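Local coordinates for protein glucose dehydrogenase (Serratia sp. FS14, PDB 7CDY) that is a calcium-binding beta-propeller protein of the glucose/sorbosone dehydrogenase family, at residues A[222-234]-A[243-257]. Numbering follows the deposited sequence.
Sequences LPGKNYGWPLATY and IPEAKGERVPGTEQP. With CA (calcium ion), chain D.
Three backbone hydrogen bonds, Glu-255 N to Asn-226 O (2.8 Å), Lys-247 N to Leu-231 O (2.7 Å) and Thr-233 N to Gly-248 O, join 222-234 to 243-257, two parts of the long loop between strands 216-219 and 259-261, with a single beta bridge at Ala-232 and Gly-248. At the first of these bonds Glu-255 lays its CB 3.4 Å from Tyr-227 CE2, while its CG touches the CG of Lys-225. In one of its two conformers, Glu-255 bends at chi2 (-72°), its carboxylate plane stands 80° from the ring, and a water joins OE1 to Tyr-227 OH, to which Leu-222 N donates a hydrogen bond. Asn-226 closes an Asx turn through OD1 onto Gly-228 N and gives its ND2 to Gln-151. Two further waters tie Asn-226 N and ND2 to Gly-253 O. Thr-254 packs its CB and CG2 on Gly-228 CA, and its hydroxyl turns back to Val-251 O. Midway, Ala-232 CB rests 3.6 Å from Val-251 CG2. Pro-230, behind a cis peptide bond, sets its CG against Glu-245 CB (3.7 Å); the carboxylate of Glu-245 pairs with Arg-147. Tyr-234 donates its hydroxyl to Gln-256 OE1 (2.7 Å) at the ring edge, the amide plane standing 73° from the ring. Gln-256 NE2 in turn binds Glu-249 O, which fixes the rotation of the amide. Glu-249 runs across Tyr-234, with CB 3.6 Å from CE1, toward its salt bridge with Arg-262. Tyr-227 O binds the calcium ion directly, as does Glu-217; two of the metal's waters donate to Ala-232 O and Glu-255 O, so 222-234 supplies a direct ligand, while the second shell draws on both segments and the site links this irregular loop to strand 216-219.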
loop_
_atom_site.group_PDB
_atom_site.type_symbol
_atom_site.label_atom_id
_atom_site.label_comp_id
_atom_site.label_asym_id
_atom_site.label_seq_id
_atom_site.Cartn_x
_atom_site.Cartn_y
_atom_site.Cartn_z
ATOM N N LEU A 222 10.359 -3.334 -12.119
ATOM C CA LEU A 222 10.327 -3.651 -13.538
ATOM C C LEU A 222 9.812 -5.072 -13.769
ATOM O O LEU A 222 10.008 -5.959 -12.935
ATOM C CB LEU A 222 11.737 -3.513 -14.118
ATOM C CG LEU A 222 12.358 -2.124 -13.969
ATOM C CD1 LEU A 222 13.787 -2.117 -14.499
ATOM C CD2 LEU A 222 11.514 -1.081 -14.688
ATOM N N PRO A 223 9.144 -5.322 -14.900
ATOM C CA PRO A 223 8.478 -6.620 -15.098
ATOM C C PRO A 223 9.472 -7.766 -15.211
ATOM O O PRO A 223 10.449 -7.694 -15.966
ATOM C CB PRO A 223 7.689 -6.423 -16.402
ATOM C CG PRO A 223 8.385 -5.291 -17.110
ATOM C CD PRO A 223 8.900 -4.390 -16.015
ATOM N N GLY A 224 9.231 -8.806 -14.436
ATOM C CA GLY A 224 10.060 -10.016 -14.410
ATOM C C GLY A 224 11.302 -9.875 -13.536
ATOM O O GLY A 224 11.994 -10.800 -13.444
ATOM N N LYS A 225 11.505 -8.731 -12.912
ATOM C CA LYS A 225 12.719 -8.496 -12.092
ATOM C C LYS A 225 12.544 -8.963 -10.637
ATOM O O LYS A 225 11.464 -8.981 -10.099
ATOM C CB LYS A 225 13.096 -7.017 -12.136
ATOM C CG LYS A 225 14.072 -6.611 -13.220
ATOM C CD LYS A 225 13.678 -6.952 -14.560
ATOM C CE LYS A 225 14.704 -6.352 -15.517
ATOM N NZ LYS A 225 14.745 -7.086 -16.790
ATOM N N ASN A 226 13.670 -9.317 -10.077
ATOM C CA ASN A 226 13.834 -9.840 -8.705
ATOM C C ASN A 226 14.355 -8.713 -7.812
ATOM O O ASN A 226 15.445 -8.298 -8.031
ATOM C CB ASN A 226 14.826 -11.000 -8.777
ATOM C CG ASN A 226 14.902 -11.791 -7.498
ATOM O OD1 ASN A 226 14.526 -11.317 -6.459
ATOM N ND2 ASN A 226 15.446 -12.980 -7.575
ATOM N N TYR A 227 13.624 -8.353 -6.761
ATOM C CA TYR A 227 13.968 -7.267 -5.797
ATOM C C TYR A 227 14.798 -7.799 -4.606
ATOM O O TYR A 227 15.140 -7.109 -3.689
ATOM C CB TYR A 227 12.795 -6.289 -5.601
ATOM C CG TYR A 227 12.623 -5.544 -6.894
ATOM C CD1 TYR A 227 11.937 -6.102 -7.954
ATOM C CD2 TYR A 227 13.332 -4.393 -7.123
ATOM C CE1 TYR A 227 11.937 -5.511 -9.198
ATOM C CE2 TYR A 227 13.324 -3.783 -8.356
ATOM C CZ TYR A 227 12.647 -4.357 -9.402
ATOM O OH TYR A 227 12.723 -3.775 -10.614
ATOM N N GLY A 228 15.083 -9.090 -4.697
ATOM C CA GLY A 228 16.102 -9.790 -3.888
ATOM C C GLY A 228 15.725 -10.380 -2.550
ATOM O O GLY A 228 16.489 -11.182 -2.063
ATOM N N TRP A 229 14.597 -10.002 -1.982
ATOM C CA TRP A 229 14.301 -10.525 -0.623
ATOM C C TRP A 229 14.094 -12.033 -0.695
ATOM O O TRP A 229 13.360 -12.465 -1.551
ATOM C CB TRP A 229 13.062 -9.852 -0.039
ATOM C CG TRP A 229 12.645 -10.389 1.303
ATOM C CD1 TRP A 229 11.601 -11.228 1.552
ATOM C CD2 TRP A 229 13.327 -10.221 2.555
ATOM N NE1 TRP A 229 11.542 -11.544 2.879
ATOM C CE2 TRP A 229 12.573 -10.920 3.524
ATOM C CE3 TRP A 229 14.427 -9.474 2.977
ATOM C CZ2 TRP A 229 12.923 -10.945 4.873
ATOM C CZ3 TRP A 229 14.779 -9.486 4.306
ATOM C CH2 TRP A 229 14.022 -10.211 5.233
ATOM N N PRO A 230 14.657 -12.864 0.204
ATOM C CA PRO A 230 15.548 -12.550 1.329
ATOM C C PRO A 230 17.028 -12.810 1.048
ATOM O O PRO A 230 17.821 -12.814 1.992
ATOM C CB PRO A 230 15.072 -13.530 2.403
ATOM C CG PRO A 230 14.751 -14.761 1.611
ATOM C CD PRO A 230 14.189 -14.265 0.277
ATOM N N LEU A 231 17.394 -13.011 -0.224
ATOM C CA LEU A 231 18.801 -13.222 -0.576
ATOM C C LEU A 231 19.606 -11.938 -0.473
ATOM O O LEU A 231 20.806 -11.976 -0.155
ATOM C CB LEU A 231 18.888 -13.718 -2.011
ATOM C CG LEU A 231 18.081 -14.966 -2.361
ATOM C CD1 LEU A 231 18.241 -15.333 -3.846
ATOM C CD2 LEU A 231 18.492 -16.120 -1.463
ATOM N N ALA A 232 18.986 -10.801 -0.758
ATOM C CA ALA A 232 19.621 -9.498 -0.643
ATOM C C ALA A 232 18.788 -8.638 0.293
ATOM O O ALA A 232 17.552 -8.624 0.193
ATOM C CB ALA A 232 19.714 -8.829 -2.010
ATOM N N THR A 233 19.456 -7.951 1.223
ATOM C CA THR A 233 18.757 -7.059 2.141
ATOM C C THR A 233 19.748 -6.086 2.761
ATOM O O THR A 233 20.936 -6.398 2.901
ATOM C CB THR A 233 18.020 -7.843 3.235
ATOM O OG1 THR A 233 17.308 -6.924 4.072
ATOM C CG2 THR A 233 18.982 -8.640 4.091
ATOM N N TYR A 234 19.255 -4.894 3.095
ATOM C CA TYR A 234 19.997 -3.926 3.893
ATOM C C TYR A 234 19.702 -4.040 5.384
ATOM O O TYR A 234 20.256 -3.259 6.169
ATOM C CB TYR A 234 19.733 -2.492 3.387
ATOM C CG TYR A 234 20.524 -2.170 2.149
ATOM C CD1 TYR A 234 21.885 -1.887 2.231
ATOM C CD2 TYR A 234 19.936 -2.216 0.899
ATOM C CE1 TYR A 234 22.627 -1.616 1.099
ATOM C CE2 TYR A 234 20.677 -1.954 -0.250
ATOM C CZ TYR A 234 22.029 -1.668 -0.132
ATOM O OH TYR A 234 22.798 -1.408 -1.245
ATOM N N ILE A 243 19.860 -12.097 8.585
ATOM C CA ILE A 243 18.782 -12.887 7.980
ATOM C C ILE A 243 19.390 -14.175 7.429
ATOM O O ILE A 243 20.393 -14.116 6.694
ATOM C CB ILE A 243 18.104 -12.067 6.865
ATOM C CG1 ILE A 243 17.329 -10.869 7.446
ATOM C CG2 ILE A 243 17.215 -12.948 5.984
ATOM C CD1 ILE A 243 16.139 -11.225 8.338
ATOM N N PRO A 244 18.853 -15.353 7.773
ATOM C CA PRO A 244 19.554 -16.610 7.453
ATOM C C PRO A 244 19.812 -16.832 5.976
ATOM O O PRO A 244 20.837 -17.433 5.626
ATOM C CB PRO A 244 18.622 -17.687 8.030
ATOM C CG PRO A 244 17.857 -16.997 9.094
ATOM C CD PRO A 244 17.677 -15.578 8.629
ATOM N N GLU A 245 18.908 -16.395 5.103
ATOM C CA GLU A 245 19.024 -16.616 3.668
ATOM C C GLU A 245 19.878 -15.569 2.965
ATOM O O GLU A 245 20.186 -15.732 1.782
ATOM C CB GLU A 245 17.630 -16.623 3.024
ATOM C CG GLU A 245 16.656 -17.634 3.622
ATOM C CD GLU A 245 15.886 -17.087 4.822
ATOM O OE1 GLU A 245 15.077 -17.841 5.396
ATOM O OE2 GLU A 245 16.099 -15.911 5.208
ATOM N N ALA A 246 20.265 -14.504 3.659
ATOM C CA ALA A 246 20.875 -13.366 2.983
ATOM C C ALA A 246 22.304 -13.682 2.559
ATOM O O ALA A 246 23.100 -14.226 3.333
ATOM C CB ALA A 246 20.845 -12.128 3.877
ATOM N N LYS A 247 22.630 -13.318 1.325
ATOM C CA LYS A 247 23.978 -13.460 0.800
ATOM C C LYS A 247 24.717 -12.138 0.730
ATOM O O LYS A 247 25.937 -12.138 0.527
ATOM C CB LYS A 247 23.945 -14.081 -0.599
ATOM C CG LYS A 247 23.236 -15.423 -0.644
ATOM C CD LYS A 247 23.877 -16.403 0.331
ATOM C CE LYS A 247 23.744 -17.850 -0.128
ATOM N NZ LYS A 247 23.144 -18.722 0.932
ATOM N N GLY A 248 24.025 -11.020 0.888
ATOM C CA GLY A 248 24.684 -9.732 0.832
ATOM C C GLY A 248 23.669 -8.613 0.777
ATOM O O GLY A 248 22.457 -8.838 0.752
ATOM N N GLU A 249 24.197 -7.393 0.780
ATOM C CA GLU A 249 23.390 -6.221 0.466
ATOM C C GLU A 249 23.171 -6.101 -1.035
ATOM O O GLU A 249 22.119 -5.622 -1.474
ATOM C CB GLU A 249 24.075 -4.959 1.012
ATOM C CG GLU A 249 24.207 -4.941 2.533
ATOM C CD GLU A 249 24.992 -3.753 3.071
ATOM O OE1 GLU A 249 25.602 -3.011 2.276
ATOM O OE2 GLU A 249 24.991 -3.575 4.302
ATOM N N ARG A 250 24.154 -6.524 -1.825
ATOM C CA ARG A 250 24.084 -6.553 -3.279
ATOM C C ARG A 250 24.292 -7.989 -3.728
ATOM O O ARG A 250 25.279 -8.631 -3.341
ATOM C CB ARG A 250 25.182 -5.681 -3.891
ATOM C CG ARG A 250 25.089 -4.228 -3.509
ATOM C CD ARG A 250 26.268 -3.460 -4.061
ATOM N NE ARG A 250 26.201 -2.039 -3.742
ATOM C CZ ARG A 250 25.705 -1.116 -4.560
ATOM N NH1 ARG A 250 25.224 -1.468 -5.745
ATOM N NH2 ARG A 250 25.689 0.156 -4.189
ATOM N N VAL A 251 23.372 -8.491 -4.550
ATOM C CA VAL A 251 23.386 -9.874 -4.998
ATOM C C VAL A 251 23.125 -9.860 -6.500
ATOM O O VAL A 251 22.106 -9.322 -6.942
ATOM C CB VAL A 251 22.339 -10.741 -4.275
ATOM C CG1 VAL A 251 22.311 -12.148 -4.861
ATOM C CG2 VAL A 251 22.615 -10.788 -2.766
ATOM N N PRO A 252 24.013 -10.414 -7.326
ATOM C CA PRO A 252 23.797 -10.345 -8.774
ATOM C C PRO A 252 22.534 -11.092 -9.165
ATOM O O PRO A 252 22.171 -12.104 -8.561
ATOM C CB PRO A 252 25.055 -11.014 -9.348
ATOM C CG PRO A 252 25.504 -11.930 -8.274
ATOM C CD PRO A 252 25.218 -11.194 -6.989
ATOM N N GLY A 253 21.858 -10.562 -10.181
ATOM C CA GLY A 253 20.558 -11.057 -10.574
ATOM C C GLY A 253 19.407 -10.482 -9.780
ATOM O O GLY A 253 18.253 -10.823 -10.059
ATOM N N THR A 254 19.681 -9.613 -8.807
ATOM C CA THR A 254 18.649 -8.928 -8.048
ATOM C C THR A 254 18.842 -7.430 -8.199
ATOM O O THR A 254 19.971 -6.939 -8.296
ATOM C CB THR A 254 18.631 -9.345 -6.560
ATOM O OG1 THR A 254 19.695 -8.716 -5.835
ATOM C CG2 THR A 254 18.711 -10.864 -6.411
ATOM N N GLU A 255 17.727 -6.704 -8.217
ATOM C CA GLU A 255 17.734 -5.270 -8.465
ATOM C C GLU A 255 17.888 -4.506 -7.159
ATOM O O GLU A 255 17.256 -4.834 -6.146
ATOM C CB GLU A 255 16.421 -4.844 -9.121
ATOM C CG GLU A 255 16.195 -5.409 -10.507
ATOM C CD GLU A 255 17.098 -4.779 -11.549
ATOM O OE1 GLU A 255 16.918 -3.583 -11.862
ATOM O OE2 GLU A 255 18.003 -5.483 -12.043
ATOM N N GLN A 256 18.700 -3.464 -7.196
ATOM C CA GLN A 256 18.881 -2.629 -6.024
ATOM C C GLN A 256 17.681 -1.707 -5.828
ATOM O O GLN A 256 16.995 -1.338 -6.787
ATOM C CB GLN A 256 20.141 -1.782 -6.182
ATOM C CG GLN A 256 21.411 -2.547 -5.887
ATOM C CD GLN A 256 21.552 -2.819 -4.416
ATOM O OE1 GLN A 256 21.707 -1.889 -3.627
ATOM N NE2 GLN A 256 21.494 -4.096 -4.029
ATOM N N PRO A 257 17.404 -1.317 -4.589
ATOM C CA PRO A 257 16.407 -0.265 -4.371
ATOM C C PRO A 257 16.876 1.054 -4.959
ATOM O O PRO A 257 18.071 1.292 -5.158
ATOM C CB PRO A 257 16.284 -0.192 -2.843
ATOM C CG PRO A 257 17.520 -0.804 -2.322
ATOM C CD PRO A 257 17.987 -1.816 -3.333
HETATM CA CA CA D . 15.163 -5.455 -2.076
HETATM O O HOH W 1 16.185 -9.366 -11.630
HETATM O O HOH W 2 17.218 -13.345 -10.142
HETATM O O HOH W 3 14.863 -2.233 -11.071
HETATM O O HOH W 4 15.401 -7.008 -0.254
HETATM O O HOH W 5 25.283 -0.683 -1.026
HETATM O O HOH W 6 15.379 -3.954 -4.012
HETATM O O HOH W 7 12.878 -6.242 -2.071
HETATM O O HOH W 8 17.509 -5.730 -2.222
#